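Local coordinates for TlmII (Streptoalloteichus hindustanus, PDB 4HVM), which takes part in tallysomycin biosynthesis and contains a condensation domain that may bind phosphopantetheine, at residues A[169-172]-A[173-177]; A[190-193]-A[194-198]; A[249-252]-A[253-256]. One frame throughout, in Å; residues are numbered along the deposited sequence.

Contact 1. Residues A[169-172]-A[173-177]; sequences QYRD and FAEVA
Arg171 and Glu175 run past each other at a slant, and the meeting is lopsided: the guanidinium offers its NE edge, while the carboxylate is turned so that the two planes stand 67° apart. Arg171 NE donates to Glu175 OE1 at 2.9 Å in a nearly straight salt bridge that stays in the guanidinium plane. It meets OE1 on the anti side, somewhat out of the carboxylate plane, so this is a one-point grip rather than a two-pronged pairing. The arginine gets there by an almost fully stretched chain, with CG trans to the backbone N (chi1 -173°), which carries the head group along the turn. There Val176 CG1 sits over one face of the guanidinium, 3.7 Å from Arg171 CZ. With an alanine here, Glu175 would probably lose its charge partner and Val176 CG1 the flat group it packs on.

Asp172 works on the turn itself. Asp172 OD1 accepts from Ala174 N at 3.1 Å, approached from above the carboxylate plane, and Asp172 O accepts from Glu175 N at 3.2 Å. Val176 N in turn bonds to Phe173 O, so the chain winds on by one more step. The ring of Phe173 leaves the turn for the interior, against Ser17, Val292 and Pro295, while Arg171 also rests on Val292 and pairs through its backbone with Ser291. Side-chain O of Asp172 to the N-H two residues on is an Asx turn, here at the start of a single turn with helical backbone angles, in the loop between helices 147-161 and 185-198.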
loop_
_atom_site.group_PDB
_atom_site.type_symbol
_atom_site.label_atom_id
_atom_site.label_comp_id
_atom_site.label_asym_id
_atom_site.label_seq_id
_atom_site.Cartn_x
_atom_site.Cartn_y
_atom_site.Cartn_z
ATOM N N GLN A 169 5.029 -24.201 -1.591
ATOM C CA GLN A 169 4.413 -23.442 -2.672
ATOM C C GLN A 169 4.860 -21.985 -2.613
ATOM O O GLN A 169 4.886 -21.289 -3.629
ATOM C CB GLN A 169 2.888 -23.524 -2.571
ATOM C CG GLN A 169 2.146 -23.253 -3.871
ATOM C CD GLN A 169 2.052 -24.482 -4.758
ATOM O OE1 GLN A 169 2.652 -25.517 -4.469
ATOM N NE2 GLN A 169 1.290 -24.372 -5.840
ATOM N N TYR A 170 5.208 -21.529 -1.413
ATOM C CA TYR A 170 5.652 -20.156 -1.208
ATOM C C TYR A 170 7.173 -20.088 -1.135
ATOM O O TYR A 170 7.837 -21.069 -0.799
ATOM C CB TYR A 170 5.047 -19.578 0.076
ATOM C CG TYR A 170 3.533 -19.592 0.119
ATOM C CD1 TYR A 170 2.844 -20.714 0.565
ATOM C CD2 TYR A 170 2.792 -18.483 -0.281
ATOM C CE1 TYR A 170 1.465 -20.736 0.606
ATOM C CE2 TYR A 170 1.408 -18.497 -0.242
ATOM C CZ TYR A 170 0.751 -19.626 0.203
ATOM O OH TYR A 170 -0.624 -19.643 0.243
ATOM N N ARG A 171 7.717 -18.916 -1.444
ATOM C CA ARG A 171 9.155 -18.694 -1.382
ATOM C C ARG A 171 9.494 -17.853 -0.157
ATOM O O ARG A 171 8.958 -16.758 0.011
ATOM C CB ARG A 171 9.630 -17.984 -2.647
ATOM C CG ARG A 171 11.136 -17.841 -2.762
ATOM C CD ARG A 171 11.504 -17.076 -4.021
ATOM N NE ARG A 171 12.946 -16.983 -4.220
ATOM C CZ ARG A 171 13.526 -16.189 -5.115
ATOM N NH1 ARG A 171 12.787 -15.407 -5.892
ATOM N NH2 ARG A 171 14.847 -16.173 -5.228
ATOM N N ASP A 172 10.380 -18.367 0.692
ATOM C CA ASP A 172 10.761 -17.678 1.923
ATOM C C ASP A 172 11.461 -16.355 1.611
ATOM O O ASP A 172 12.258 -16.267 0.676
ATOM C CB ASP A 172 11.656 -18.578 2.786
ATOM C CG ASP A 172 11.706 -18.143 4.245
ATOM O OD1 ASP A 172 11.681 -16.922 4.519
ATOM O OD2 ASP A 172 11.772 -19.030 5.124
ATOM N N PHE A 173 11.148 -15.330 2.399
ATOM C CA PHE A 173 11.719 -14.003 2.209
ATOM C C PHE A 173 13.222 -13.993 2.450
ATOM O O PHE A 173 13.930 -13.118 1.956
ATOM C CB PHE A 173 11.036 -12.993 3.133
ATOM C CG PHE A 173 11.617 -11.610 3.054
ATOM C CD1 PHE A 173 11.336 -10.793 1.975
ATOM C CD2 PHE A 173 12.442 -11.128 4.057
ATOM C CE1 PHE A 173 11.865 -9.522 1.894
ATOM C CE2 PHE A 173 12.976 -9.856 3.983
ATOM C CZ PHE A 173 12.686 -9.052 2.899
ATOM N N ALA A 174 13.699 -14.971 3.209
ATOM C CA ALA A 174 15.117 -15.085 3.523
ATOM C C ALA A 174 15.975 -15.195 2.261
ATOM O O ALA A 174 17.130 -14.764 2.239
ATOM C CB ALA A 174 15.350 -16.278 4.430
ATOM N N GLU A 175 15.402 -15.767 1.208
ATOM C CA GLU A 175 16.125 -15.957 -0.045
ATOM C C GLU A 175 16.341 -14.644 -0.793
ATOM O O GLU A 175 17.250 -14.538 -1.617
ATOM C CB GLU A 175 15.391 -16.951 -0.949
ATOM C CG GLU A 175 15.198 -18.334 -0.348
ATOM C CD GLU A 175 14.543 -19.305 -1.317
ATOM O OE1 GLU A 175 14.327 -18.925 -2.489
ATOM O OE2 GLU A 175 14.246 -20.447 -0.904
ATOM N N VAL A 176 15.505 -13.649 -0.508
ATOM C CA VAL A 176 15.573 -12.371 -1.213
ATOM C C VAL A 176 15.796 -11.185 -0.276
ATOM O O VAL A 176 15.654 -10.032 -0.681
ATOM C CB VAL A 176 14.302 -12.116 -2.051
ATOM C CG1 VAL A 176 14.158 -13.177 -3.130
ATOM C CG2 VAL A 176 13.072 -12.087 -1.157
ATOM N N ALA A 177 16.145 -11.470 0.974
ATOM C CA ALA A 177 16.409 -10.414 1.943
ATOM C C ALA A 177 17.647 -9.615 1.552
ATOM O O ALA A 177 17.721 -8.412 1.797
ATOM C CB ALA A 177 16.566 -10.992 3.331
#

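Contact 2. Residues A[190-193]-A[194-198]; sequences ARHR and WWSRR. With SO4 (sulfate ion), chain E.
Ser196 grips His192 in the classic i to i+4 spacing of an alpha-helix, here the last turns of helix 185-198. This is the tight side. His192 O accepts both Ser196 N, at 3.0 Å, and Ser196 OG, at 2.7 Å, the two donors arriving from opposite faces of the carbonyl plane. Chi1 of -71° folds the hydroxyl back along the helix to make that second bond. Trp195, buried, has Arg191 O at its ring edge and Trp194 CZ3 over one face; its NE1 bonds to His331 O, while Arg191 NH1 goes to Tyr332 O. Leu341 of helix 335-344 packs on His192, Trp195 and Ser196.

The exposed side is looser and strongly basic. Arg193 and Arg197 lie alongside each other, guanidinium planes 69° apart, with Arg193 NH2 3.1 Å from Arg197 NH1. A sulfate, probably from the crystallisation liquor, sits beside them and likely eases the gathered charge; its O1 lies over one face of the Arg197 guanidinium. Arg198 swings its guanidinium over Trp194, and Arg198 NH2 serves two acceptors near its plane: Trp194 O at 2.9 Å and sulfate O3 at 2.6 Å.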
loop_
_atom_site.group_PDB
_atom_site.type_symbol
_atom_site.label_atom_id
_atom_site.label_comp_id
_atom_site.label_asym_id
_atom_site.label_seq_id
_atom_site.Cartn_x
_atom_site.Cartn_y
_atom_site.Cartn_z
ATOM N N ALA A 190 24.723 4.898 -12.210
ATOM C CA ALA A 190 23.953 5.425 -13.330
ATOM C C ALA A 190 22.575 5.920 -12.899
ATOM O O ALA A 190 22.129 6.985 -13.326
ATOM C CB ALA A 190 23.820 4.374 -14.409
ATOM N N ARG A 191 21.904 5.149 -12.049
ATOM C CA ARG A 191 20.599 5.542 -11.534
ATOM C C ARG A 191 20.729 6.769 -10.637
ATOM O O ARG A 191 19.881 7.664 -10.656
ATOM C CB ARG A 191 19.965 4.389 -10.752
ATOM C CG ARG A 191 19.842 3.086 -11.533
ATOM C CD ARG A 191 18.875 3.214 -12.696
ATOM N NE ARG A 191 18.822 1.991 -13.493
ATOM C CZ ARG A 191 18.066 0.935 -13.201
ATOM N NH1 ARG A 191 17.291 0.945 -12.127
ATOM N NH2 ARG A 191 18.084 -0.135 -13.985
ATOM N N HIS A 192 21.795 6.802 -9.843
ATOM C CA HIS A 192 22.042 7.922 -8.948
ATOM C C HIS A 192 22.306 9.187 -9.752
ATOM O O HIS A 192 21.897 10.279 -9.363
ATOM C CB HIS A 192 23.222 7.627 -8.026
ATOM C CG HIS A 192 23.377 8.614 -6.912
ATOM N ND1 HIS A 192 24.119 9.770 -7.037
ATOM C CD2 HIS A 192 22.883 8.619 -5.651
ATOM C CE1 HIS A 192 24.076 10.442 -5.900
ATOM N NE2 HIS A 192 23.333 9.766 -5.043
ATOM N N ARG A 193 22.996 9.030 -10.875
ATOM C CA ARG A 193 23.260 10.146 -11.772
ATOM C C ARG A 193 21.970 10.664 -12.400
ATOM O O ARG A 193 21.711 11.867 -12.405
ATOM C CB ARG A 193 24.223 9.723 -12.880
ATOM C CG ARG A 193 25.599 10.355 -12.797
ATOM C CD ARG A 193 26.301 10.269 -14.144
ATOM N NE ARG A 193 25.578 11.005 -15.178
ATOM C CZ ARG A 193 25.601 10.701 -16.472
ATOM N NH1 ARG A 193 26.307 9.665 -16.901
ATOM N NH2 ARG A 193 24.910 11.429 -17.339
ATOM N N TRP A 194 21.174 9.741 -12.933
ATOM C CA TRP A 194 19.935 10.069 -13.630
ATOM C C TRP A 194 19.006 10.918 -12.767
ATOM O O TRP A 194 18.382 11.861 -13.254
ATOM C CB TRP A 194 19.221 8.783 -14.056
ATOM C CG TRP A 194 18.090 8.991 -15.027
ATOM C CD1 TRP A 194 18.171 8.988 -16.389
ATOM C CD2 TRP A 194 16.706 9.213 -14.709
ATOM N NE1 TRP A 194 16.930 9.198 -16.939
ATOM C CE2 TRP A 194 16.014 9.340 -15.930
ATOM C CE3 TRP A 194 15.989 9.321 -13.512
ATOM C CZ2 TRP A 194 14.640 9.568 -15.990
ATOM C CZ3 TRP A 194 14.622 9.547 -13.576
ATOM C CH2 TRP A 194 13.964 9.669 -14.806
ATOM N N TRP A 195 18.926 10.585 -11.483
ATOM C CA TRP A 195 18.063 11.314 -10.563
ATOM C C TRP A 195 18.709 12.600 -10.058
ATOM O O TRP A 195 18.015 13.567 -9.753
ATOM C CB TRP A 195 17.652 10.420 -9.392
ATOM C CG TRP A 195 16.551 9.471 -9.738
ATOM C CD1 TRP A 195 16.680 8.176 -10.151
ATOM C CD2 TRP A 195 15.147 9.746 -9.712
ATOM N NE1 TRP A 195 15.440 7.627 -10.381
ATOM C CE2 TRP A 195 14.483 8.573 -10.118
ATOM C CE3 TRP A 195 14.387 10.873 -9.384
ATOM C CZ2 TRP A 195 13.092 8.494 -10.203
ATOM C CZ3 TRP A 195 13.009 10.793 -9.469
ATOM C CH2 TRP A 195 12.375 9.614 -9.874
ATOM N N SER A 196 20.037 12.609 -9.972
ATOM C CA SER A 196 20.761 13.806 -9.547
ATOM C C SER A 196 20.568 14.949 -10.532
ATOM O O SER A 196 20.546 16.117 -10.145
ATOM C CB SER A 196 22.255 13.513 -9.391
ATOM O OG SER A 196 22.488 12.690 -8.256
ATOM N N ARG A 197 20.426 14.602 -11.807
ATOM C CA ARG A 197 20.269 15.589 -12.867
ATOM C C ARG A 197 18.844 16.141 -12.933
ATOM O O ARG A 197 18.630 17.273 -13.368
ATOM C CB ARG A 197 20.674 14.979 -14.214
ATOM C CG ARG A 197 20.456 15.889 -15.414
ATOM C CD ARG A 197 20.761 15.181 -16.730
ATOM N NE ARG A 197 22.150 15.345 -17.151
ATOM C CZ ARG A 197 23.129 14.493 -16.862
ATOM N NH1 ARG A 197 22.878 13.408 -16.140
ATOM N NH2 ARG A 197 24.362 14.729 -17.292
ATOM N N ARG A 198 17.876 15.349 -12.483
ATOM C CA ARG A 198 16.467 15.705 -12.646
ATOM C C ARG A 198 15.795 16.295 -11.405
ATOM O O ARG A 198 14.895 17.126 -11.524
ATOM C CB ARG A 198 15.678 14.504 -13.169
ATOM C CG ARG A 198 15.894 14.269 -14.652
ATOM C CD ARG A 198 15.432 12.896 -15.090
ATOM N NE ARG A 198 15.725 12.659 -16.501
ATOM C CZ ARG A 198 16.925 12.334 -16.972
ATOM N NH1 ARG A 198 17.093 12.137 -18.273
ATOM N NH2 ARG A 198 17.957 12.205 -16.147
HETATM S S SO4 E . 20.434 11.338 -18.971
HETATM O O1 SO4 E . 21.093 12.541 -19.473
HETATM O O2 SO4 E . 21.328 10.184 -19.060
HETATM O O3 SO4 E . 20.083 11.555 -17.571
HETATM O O4 SO4 E . 19.236 11.088 -19.771
#

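Contact 3. Residues A[249-252]-A[253-256]; sequences TAWW and LWTQ
Thr255 lies across two tryptophans at once, its hydroxyl turned to Trp252 and its methyl to Trp251, at the close of helix 241-255.

Hydrogen bonds come first. The helical i to i+4 pattern is clear where Leu253 N bonds to Thr249 O at 3.1 Å and Thr255 N to Trp251 O at 3.0 Å. Between them Trp254 N makes weak bonds to both Ala250 O and Trp251 O. Thr255 OG1 adds a side-chain bond to Trp252 O at 2.8 Å: a chi1 of 65° places the hydroxyl between backbone N and carbonyl carbon, facing back down the helix. The same torsion leaves CG2 anti to the carbonyl carbon, where it can reach Trp251.

The second kind is contact with ring faces. Thr255 CG2 makes a CH-pi contact with Trp251, 4.1 Å from the centroid of the five-membered ring. On Trp252, Thr255 OG1 and Gln256 O both lie over the ring, the latter 3.5 Å above the plane and toward the rim.

Apolar and aromatic contacts make up the rest. Leu253 CD2 touches the rim of Trp252 at CE3, 3.7 Å away and near the ring plane, the two side chains crossing at about a right angle. Trp251 CD1 meets Trp254 CE3 at 3.9 Å, with the two rings set obliquely, planes 44° apart.

Trp251 and Trp252 share a neighbour, helix 445-459, the first packing on Ala453 and the second on Ala445 and Leu446; Trp254 instead rests on the loop residues Leu306, Leu309 and Pro312; and Thr249 and Leu253 lie against Val359 of strand 359-361.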
loop_
_atom_site.group_PDB
_atom_site.type_symbol
_atom_site.label_atom_id
_atom_site.label_comp_id
_atom_site.label_asym_id
_atom_site.label_seq_id
_atom_site.Cartn_x
_atom_site.Cartn_y
_atom_site.Cartn_z
ATOM N N THR A 249 -6.337 11.853 -12.395
ATOM C CA THR A 249 -6.058 12.746 -11.277
ATOM C C THR A 249 -5.183 13.902 -11.743
ATOM O O THR A 249 -5.429 15.059 -11.397
ATOM C CB THR A 249 -5.357 12.015 -10.118
ATOM O OG1 THR A 249 -6.204 10.975 -9.617
ATOM C CG2 THR A 249 -5.042 12.984 -8.995
ATOM N N ALA A 250 -4.164 13.580 -12.535
ATOM C CA ALA A 250 -3.283 14.591 -13.106
ATOM C C ALA A 250 -4.061 15.504 -14.040
ATOM O O ALA A 250 -3.792 16.700 -14.113
ATOM C CB ALA A 250 -2.130 13.940 -13.851
ATOM N N TRP A 251 -5.029 14.931 -14.749
ATOM C CA TRP A 251 -5.867 15.701 -15.661
ATOM C C TRP A 251 -6.691 16.749 -14.929
ATOM O O TRP A 251 -6.721 17.912 -15.328
ATOM C CB TRP A 251 -6.800 14.782 -16.449
ATOM C CG TRP A 251 -7.960 15.505 -17.072
ATOM C CD1 TRP A 251 -7.945 16.248 -18.216
ATOM C CD2 TRP A 251 -9.308 15.545 -16.584
ATOM N NE1 TRP A 251 -9.199 16.749 -18.471
ATOM C CE2 TRP A 251 -10.053 16.332 -17.484
ATOM C CE3 TRP A 251 -9.955 14.993 -15.475
ATOM C CZ2 TRP A 251 -11.412 16.582 -17.309
ATOM C CZ3 TRP A 251 -11.306 15.241 -15.302
ATOM C CH2 TRP A 251 -12.019 16.028 -16.214
ATOM N N TRP A 252 -7.368 16.334 -13.862
ATOM C CA TRP A 252 -8.253 17.239 -13.142
ATOM C C TRP A 252 -7.481 18.352 -12.453
ATOM O O TRP A 252 -7.898 19.508 -12.476
ATOM C CB TRP A 252 -9.105 16.493 -12.120
ATOM C CG TRP A 252 -10.189 17.356 -11.562
ATOM C CD1 TRP A 252 -11.414 17.587 -12.117
ATOM C CD2 TRP A 252 -10.147 18.121 -10.352
ATOM N NE1 TRP A 252 -12.142 18.439 -11.325
ATOM C CE2 TRP A 252 -11.387 18.781 -10.235
ATOM C CE3 TRP A 252 -9.185 18.307 -9.353
ATOM C CZ2 TRP A 252 -11.690 19.612 -9.161
ATOM C CZ3 TRP A 252 -9.490 19.133 -8.287
ATOM C CH2 TRP A 252 -10.732 19.775 -8.199
ATOM N N LEU A 253 -6.357 18.001 -11.839
ATOM C CA LEU A 253 -5.504 18.995 -11.201
ATOM C C LEU A 253 -4.920 19.956 -12.235
ATOM O O LEU A 253 -4.521 21.071 -11.904
ATOM C CB LEU A 253 -4.384 18.317 -10.411
ATOM C CG LEU A 253 -4.820 17.419 -9.249
ATOM C CD1 LEU A 253 -3.606 16.811 -8.572
ATOM C CD2 LEU A 253 -5.664 18.196 -8.252
ATOM N N TRP A 254 -4.869 19.515 -13.488
ATOM C CA TRP A 254 -4.422 20.372 -14.576
ATOM C C TRP A 254 -5.520 21.374 -14.939
ATOM O O TRP A 254 -5.236 22.541 -15.209
ATOM C CB TRP A 254 -4.006 19.529 -15.787
ATOM C CG TRP A 254 -3.855 20.309 -17.055
ATOM C CD1 TRP A 254 -2.844 21.168 -17.377
ATOM C CD2 TRP A 254 -4.741 20.294 -18.179
ATOM N NE1 TRP A 254 -3.050 21.693 -18.629
ATOM C CE2 TRP A 254 -4.208 21.171 -19.143
ATOM C CE3 TRP A 254 -5.934 19.624 -18.464
ATOM C CZ2 TRP A 254 -4.830 21.400 -20.369
ATOM C CZ3 TRP A 254 -6.551 19.852 -19.682
ATOM C CH2 TRP A 254 -5.997 20.732 -20.619
ATOM N N THR A 255 -6.771 20.918 -14.924
ATOM C CA THR A 255 -7.913 21.794 -15.182
ATOM C C THR A 255 -8.266 22.612 -13.946
ATOM O O THR A 255 -8.531 23.810 -14.046
ATOM C CB THR A 255 -9.171 21.005 -15.609
ATOM O OG1 THR A 255 -9.612 20.179 -14.529
ATOM C CG2 THR A 255 -8.888 20.135 -16.815
ATOM N N GLN A 256 -8.256 21.942 -12.791
ATOM C CA GLN A 256 -8.699 22.499 -11.504
ATOM C C GLN A 256 -10.188 22.841 -11.524
ATOM O O GLN A 256 -10.859 22.786 -10.500
ATOM C CB GLN A 256 -7.879 23.735 -11.114
ATOM C CG GLN A 256 -6.384 23.553 -11.236
ATOM C CD GLN A 256 -5.681 24.836 -11.623
ATOM O OE1 GLN A 256 -4.857 24.853 -12.537
ATOM N NE2 GLN A 256 -6.004 25.923 -10.929
#

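In the fold
The three contacts follow one another along the chain without touching. Contacts 1 and 2 both belong to the condensation-domain part of the chain, the first in the loop before helix 185-198 and the second toward that helix's C-terminal end; their centres are about 31 Å apart and their nearest atoms about 16 Å. Contact 3 comes later, its centre about 28 Å from that of contact 2 (nearest atoms about 16 Å) and about 41 Å from that of contact 1, across the middle of the molecule from the latter. Only contact 2 holds a bound group, the sulfate, which is no evidence of a substrate site. All three are local contacts, with centres about 20 to 26 Å from the chain centre.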